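Local coordinates for repressor protein C2 (Enterobacteria phage P22, PDB 2R1J) that binds the phage operators as a repressor, shutting off the genes of lytic development so that the phage stays dormant in its host's chromosome, at residues A23-S31 with N49-L57. Numbering follows the deposited sequence.
Sequences ALGKMVGVS and NLLALSKAL. With nucleotides of chain A.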
ATOM      1  N   ALA C  23      18.189  -7.376  -6.684  1.00 27.98           N
ATOM      2  CA  ALA C  23      17.755  -8.542  -5.926  1.00 28.21           C
ATOM      3  C   ALA C  23      16.474  -8.236  -5.163  1.00 28.03           C
ATOM      4  O   ALA C  23      15.583  -9.084  -5.071  1.00 28.50           O
ATOM      5  CB  ALA C  23      18.866  -9.003  -4.946  1.00 29.67           C
ATOM      6  N   LEU C  24      16.381  -7.039  -4.596  1.00 26.80           N
ATOM      7  CA  LEU C  24      15.155  -6.676  -3.880  1.00 27.61           C
ATOM      8  C   LEU C  24      14.006  -6.588  -4.908  1.00 27.13           C
ATOM      9  O   LEU C  24      12.892  -7.043  -4.649  1.00 27.01           O
ATOM     10  CB  LEU C  24      15.325  -5.325  -3.164  1.00 27.65           C
ATOM     11  CG  LEU C  24      14.090  -4.824  -2.385  1.00 27.27           C
ATOM     12  CD1 LEU C  24      13.663  -5.833  -1.329  1.00 27.39           C
ATOM     13  CD2 LEU C  24      14.425  -3.501  -1.733  1.00 27.84           C
ATOM     14  N   GLY C  25      14.292  -6.017  -6.071  1.00 27.68           N
ATOM     15  CA  GLY C  25      13.267  -5.910  -7.105  1.00 28.58           C
ATOM     16  C   GLY C  25      12.695  -7.276  -7.467  1.00 28.29           C
ATOM     17  O   GLY C  25      11.472  -7.449  -7.602  1.00 27.72           O
ATOM     18  N   LYS C  26      13.574  -8.267  -7.598  1.00 28.89           N
ATOM     19  CA  LYS C  26      13.138  -9.619  -7.934  1.00 30.73           C
ATOM     20  C   LYS C  26      12.217 -10.173  -6.852  1.00 30.49           C
ATOM     21  O   LYS C  26      11.221 -10.843  -7.141  1.00 31.28           O
ATOM     22  CB  LYS C  26      14.361 -10.543  -8.093  1.00 33.53           C
ATOM     23  CG  LYS C  26      14.016 -11.967  -8.507  1.00 38.36           C
ATOM     24  CD  LYS C  26      13.514 -12.027  -9.932  1.00 42.35           C
ATOM     25  CE  LYS C  26      12.931 -13.406 -10.251  1.00 44.51           C
ATOM     26  NZ  LYS C  26      12.306 -13.437 -11.608  1.00 46.45           N
ATOM     27  N   MET C  27      12.551  -9.894  -5.597  1.00 29.61           N
ATOM     28  CA  MET C  27      11.753 -10.342  -4.465  1.00 31.05           C
ATOM     29  C   MET C  27      10.357  -9.698  -4.434  1.00 30.47           C
ATOM     30  O   MET C  27       9.373 -10.351  -4.088  1.00 32.37           O
ATOM     31  CB  MET C  27      12.469 -10.008  -3.158  1.00 33.14           C
ATOM     32  CG  MET C  27      13.747 -10.804  -2.873  1.00 34.44           C
ATOM     33  SD  MET C  27      14.561 -10.116  -1.373  1.00 36.73           S
ATOM     34  CE  MET C  27      13.594 -10.949  -0.121  1.00 37.29           C
ATOM     35  N   VAL C  28      10.294  -8.414  -4.786  1.00 29.77           N
ATOM     36  CA  VAL C  28       9.039  -7.636  -4.790  1.00 27.95           C
ATOM     37  C   VAL C  28       8.231  -7.790  -6.074  1.00 28.42           C
ATOM     38  O   VAL C  28       6.998  -7.711  -6.047  1.00 29.11           O
ATOM     39  CB  VAL C  28       9.361  -6.131  -4.573  1.00 28.54           C
ATOM     40  CG1 VAL C  28       8.097  -5.263  -4.663  1.00 28.90           C
ATOM     41  CG2 VAL C  28      10.050  -5.967  -3.221  1.00 28.69           C
ATOM     42  N   GLY C  29       8.913  -8.004  -7.187  1.00 27.19           N
ATOM     43  CA  GLY C  29       8.223  -8.138  -8.457  1.00 27.10           C
ATOM     44  C   GLY C  29       8.261  -6.863  -9.287  1.00 27.08           C
ATOM     45  O   GLY C  29       7.339  -6.595 -10.061  1.00 28.38           O
ATOM     46  N   VAL C  30       9.312  -6.062  -9.108  1.00 25.19           N
ATOM     47  CA  VAL C  30       9.492  -4.836  -9.880  1.00 23.68           C
ATOM     48  C   VAL C  30      10.927  -4.770 -10.352  1.00 24.55           C
ATOM     49  O   VAL C  30      11.745  -5.599  -9.965  1.00 26.03           O
ATOM     50  CB  VAL C  30       9.202  -3.559  -9.061  1.00 23.20           C
ATOM     51  CG1 VAL C  30       7.733  -3.564  -8.612  1.00 23.40           C
ATOM     52  CG2 VAL C  30      10.111  -3.456  -7.843  1.00 23.64           C
ATOM     53  N   SER C  31      11.226  -3.776 -11.178  1.00 22.65           N
ATOM     54  CA  SER C  31      12.573  -3.604 -11.695  1.00 23.61           C
ATOM     55  C   SER C  31      13.488  -2.981 -10.655  1.00 24.49           C
ATOM     56  O   SER C  31      13.049  -2.422  -9.655  1.00 24.33           O
ATOM     57  CB  SER C  31      12.551  -2.692 -12.919  1.00 23.84           C
ATOM     58  OG  SER C  31      12.171  -1.371 -12.578  1.00 23.75           O
ATOM     59  N   ASN C  49       2.612  -3.221  -4.271  1.00 20.46           N
ATOM     60  CA  ASN C  49       4.055  -3.196  -4.159  1.00 19.34           C
ATOM     61  C   ASN C  49       4.533  -2.826  -2.751  1.00 21.64           C
ATOM     62  O   ASN C  49       5.557  -3.361  -2.292  1.00 21.54           O
ATOM     63  CB  ASN C  49       4.654  -2.273  -5.213  1.00 21.19           C
ATOM     64  CG  ASN C  49       4.540  -2.846  -6.623  1.00 21.04           C
ATOM     65  OD1 ASN C  49       4.391  -4.071  -6.810  1.00 21.52           O
ATOM     66  ND2 ASN C  49       4.621  -1.981  -7.628  1.00 21.53           N
ATOM     67  N   LEU C  50       3.834  -1.928  -2.061  1.00 21.54           N
ATOM     68  CA  LEU C  50       4.258  -1.587  -0.714  1.00 23.93           C
ATOM     69  C   LEU C  50       4.140  -2.824   0.177  1.00 24.66           C
ATOM     70  O   LEU C  50       5.031  -3.094   0.992  1.00 25.90           O
ATOM     71  CB  LEU C  50       3.422  -0.437  -0.124  1.00 22.40           C
ATOM     72  CG  LEU C  50       3.681  -0.070   1.352  1.00 23.35           C
ATOM     73  CD1 LEU C  50       5.105   0.430   1.578  1.00 24.09           C
ATOM     74  CD2 LEU C  50       2.664   0.999   1.732  1.00 22.99           C
ATOM     75  N   LEU C  51       3.059  -3.574   0.039  1.00 24.66           N
ATOM     76  CA  LEU C  51       2.913  -4.762   0.876  1.00 27.00           C
ATOM     77  C   LEU C  51       4.011  -5.781   0.562  1.00 27.58           C
ATOM     78  O   LEU C  51       4.632  -6.334   1.479  1.00 27.92           O
ATOM     79  CB  LEU C  51       1.523  -5.352   0.703  1.00 28.23           C
ATOM     80  CG  LEU C  51       0.531  -4.841   1.757  1.00 30.43           C
ATOM     81  CD1 LEU C  51       0.914  -5.477   3.111  1.00 32.68           C
ATOM     82  CD2 LEU C  51       0.568  -3.332   1.891  1.00 31.94           C
ATOM     83  N   ALA C  52       4.293  -6.013  -0.718  1.00 26.47           N
ATOM     84  CA  ALA C  52       5.344  -6.974  -1.070  1.00 26.29           C
ATOM     85  C   ALA C  52       6.717  -6.509  -0.592  1.00 26.31           C
ATOM     86  O   ALA C  52       7.565  -7.325  -0.199  1.00 27.04           O
ATOM     87  CB  ALA C  52       5.354  -7.219  -2.600  1.00 25.62           C
ATOM     88  N   LEU C  53       6.936  -5.198  -0.628  1.00 25.16           N
ATOM     89  CA  LEU C  53       8.185  -4.606  -0.195  1.00 26.10           C
ATOM     90  C   LEU C  53       8.361  -4.798   1.324  1.00 27.51           C
ATOM     91  O   LEU C  53       9.447  -5.168   1.797  1.00 27.63           O
ATOM     92  CB  LEU C  53       8.189  -3.113  -0.539  1.00 26.04           C
ATOM     93  CG  LEU C  53       9.390  -2.286  -0.071  1.00 24.50           C
ATOM     94  CD1 LEU C  53      10.659  -2.760  -0.790  1.00 24.79           C
ATOM     95  CD2 LEU C  53       9.134  -0.797  -0.372  1.00 26.31           C
ATOM     96  N   SER C  54       7.295  -4.565   2.076  1.00 27.96           N
ATOM     97  CA  SER C  54       7.356  -4.712   3.528  1.00 30.13           C
ATOM     98  C   SER C  54       7.725  -6.162   3.883  1.00 30.95           C
ATOM     99  O   SER C  54       8.489  -6.397   4.818  1.00 33.47           O
ATOM    100  CB  SER C  54       6.018  -4.326   4.161  1.00 32.23           C
ATOM    101  OG  SER C  54       4.992  -5.228   3.801  1.00 34.23           O
ATOM    102  N   LYS C  55       7.190  -7.127   3.146  1.00 31.28           N
ATOM    103  CA  LYS C  55       7.516  -8.529   3.425  1.00 31.68           C
ATOM    104  C   LYS C  55       8.984  -8.814   3.084  1.00 31.91           C
ATOM    105  O   LYS C  55       9.710  -9.419   3.885  1.00 32.29           O
ATOM    106  CB  LYS C  55       6.592  -9.459   2.647  1.00 33.51           C
ATOM    107  CG  LYS C  55       5.184  -9.416   3.170  1.00 36.23           C
ATOM    108  CD  LYS C  55       4.239 -10.227   2.335  1.00 38.93           C
ATOM    109  CE  LYS C  55       2.844 -10.135   2.929  1.00 41.30           C
ATOM    110  NZ  LYS C  55       2.430  -8.703   3.138  1.00 42.21           N
ATOM    111  N   ALA C  56       9.433  -8.369   1.918  1.00 30.03           N
ATOM    112  CA  ALA C  56      10.828  -8.583   1.515  1.00 30.55           C
ATOM    113  C   ALA C  56      11.818  -7.958   2.493  1.00 31.47           C
ATOM    114  O   ALA C  56      12.894  -8.517   2.734  1.00 31.78           O
ATOM    115  CB  ALA C  56      11.066  -8.019   0.102  1.00 31.73           C
ATOM    116  N   LEU C  57      11.462  -6.811   3.067  1.00 30.93           N
ATOM    117  CA  LEU C  57      12.346  -6.124   4.009  1.00 32.12           C
ATOM    118  C   LEU C  57      12.090  -6.516   5.460  1.00 33.24           C
ATOM    119  O   LEU C  57      12.696  -5.962   6.359  1.00 34.63           O
ATOM    120  CB  LEU C  57      12.218  -4.608   3.866  1.00 31.32           C
ATOM    121  CG  LEU C  57      12.604  -4.022   2.503  1.00 29.92           C
ATOM    122  CD1 LEU C  57      12.407  -2.496   2.519  1.00 30.84           C
ATOM    123  CD2 LEU C  57      14.056  -4.367   2.185  1.00 30.85           C
TER
ATOM    124  P    DT A  14       8.436  -2.284 -13.133  1.00 24.50           P
ATOM    125  OP1  DT A  14       8.122  -3.703 -12.872  1.00 25.30           O
ATOM    126  OP2  DT A  14       9.496  -1.598 -12.369  1.00 26.64           O
ATOM    127  O5'  DT A  14       8.696  -2.122 -14.689  1.00 25.82           O
ATOM    128  C5'  DT A  14       7.651  -2.451 -15.603  1.00 29.25           C
ATOM    129  C4'  DT A  14       8.098  -2.161 -17.012  1.00 28.83           C
ATOM    130  O4'  DT A  14       8.129  -0.728 -17.204  1.00 27.89           O
ATOM    131  C3'  DT A  14       9.522  -2.665 -17.233  1.00 31.58           C
ATOM    132  O3'  DT A  14       9.684  -3.465 -18.388  1.00 36.91           O
ATOM    133  C2'  DT A  14      10.364  -1.417 -17.349  1.00 31.59           C
ATOM    134  C1'  DT A  14       9.393  -0.314 -17.713  1.00 29.13           C
ATOM    135  N1   DT A  14       9.773   0.927 -17.016  1.00 26.35           N
ATOM    136  C2   DT A  14      10.004   2.080 -17.730  1.00 24.11           C
ATOM    137  O2   DT A  14       9.936   2.141 -18.949  1.00 27.26           O
ATOM    138  N3   DT A  14      10.338   3.164 -16.969  1.00 22.64           N
ATOM    139  C4   DT A  14      10.498   3.200 -15.608  1.00 21.37           C
ATOM    140  O4   DT A  14      10.807   4.250 -15.065  1.00 23.61           O
ATOM    141  C5   DT A  14      10.272   1.943 -14.918  1.00 22.54           C
ATOM    142  C7   DT A  14      10.476   1.865 -13.436  1.00 23.65           C
ATOM    143  C6   DT A  14       9.905   0.895 -15.645  1.00 23.72           C
ATOM    144  P    DC A  13       5.138   1.669  -8.283  1.00 19.80           P
ATOM    145  OP1  DC A  13       4.707   0.792  -7.195  1.00 18.49           O
ATOM    146  OP2  DC A  13       6.482   2.286  -8.269  1.00 19.92           O
ATOM    147  O5'  DC A  13       5.078   0.757  -9.571  1.00 20.22           O
ATOM    148  C5'  DC A  13       6.247   0.443 -10.309  1.00 21.67           C
ATOM    149  C4'  DC A  13       5.898   0.352 -11.775  1.00 21.45           C
ATOM    150  O4'  DC A  13       5.620   1.705 -12.240  1.00 21.65           O
ATOM    151  C3'  DC A  13       7.091  -0.119 -12.607  1.00 21.36           C
ATOM    152  O3'  DC A  13       7.050  -1.494 -12.906  1.00 21.17           O
ATOM    153  C2'  DC A  13       7.044   0.719 -13.873  1.00 23.63           C
ATOM    154  C1'  DC A  13       6.080   1.862 -13.582  1.00 21.76           C
ATOM    155  N1   DC A  13       6.790   3.157 -13.687  1.00 21.83           N
ATOM    156  C2   DC A  13       6.896   3.752 -14.949  1.00 20.97           C
ATOM    157  O2   DC A  13       6.481   3.131 -15.915  1.00 21.56           O
ATOM    158  N3   DC A  13       7.474   4.964 -15.074  1.00 21.09           N
ATOM    159  C4   DC A  13       7.982   5.579 -14.004  1.00 19.87           C
ATOM    160  N4   DC A  13       8.513   6.804 -14.172  1.00 20.67           N
ATOM    161  C5   DC A  13       7.948   4.974 -12.710  1.00 20.04           C
ATOM    162  C6   DC A  13       7.333   3.777 -12.595  1.00 21.11           C
TER
HETATM  163  O   HOH W   1       4.599  -6.632  -6.081  1.00 35.86           O
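Val-28, in the last turn of helix 21-28, is a knob in a hole formed by Asn-49, Ala-52, Leu-53 and Ala-56 of helix 47-56. The axes of 23-28 and 49-56 approach to 9.3 Å with 120° between their directions, and Ala-52 and Ala-56 put only methyls between the backbones, the CA atoms of Val-28 and Ala-52 lying 5.3 Å apart. With CG1 anti to the backbone N (chi1 176°), the two branches of the valine part: CG1 rests on the Ala-52 methyl and the backbone O of Asn-49, whereas CG2 lies against Leu-53 CA at 3.8 Å and touches the methyl of Ala-56. One turn earlier, Leu-24 sends CD1 to Ala-56 CB, 3.7 Å away, and to Leu-57 CD2; its CD2 meets the end of Leu-53, the two leucines crossing at about a right angle. Met-27 borders this patch on the exposed side. Its CB faces the Ala-56 methyl, and a bend at chi3 brings CE to the O and CB of Ala-56.

Helix 21-28 is the first helix of the helix-turn-helix. Gly-29, with positive phi, turns the chain toward helix 32-39, the recognition helix of this Cro/C1-type motif, whose N-cap Ser-31 bonds Ala-34 N through OG. No direct hydrogen bond joins the segments; a water bridges them instead, donating to both Val-28 O and Asn-49 OD1. Along Asn-49, CB and CG pass OP1 of DC13 of chain A, CG also meets Val-30 CG1, and ND2 donates to that OP1, 2.8 Å away and nearly straight at 171°, with Val-30 CG1 packed 3.6 Å from ND2. On the next phosphate, OP2 of DT14 of chain A is gripped twice by Ser-31, through its backbone N and through OG at 2.7 Å.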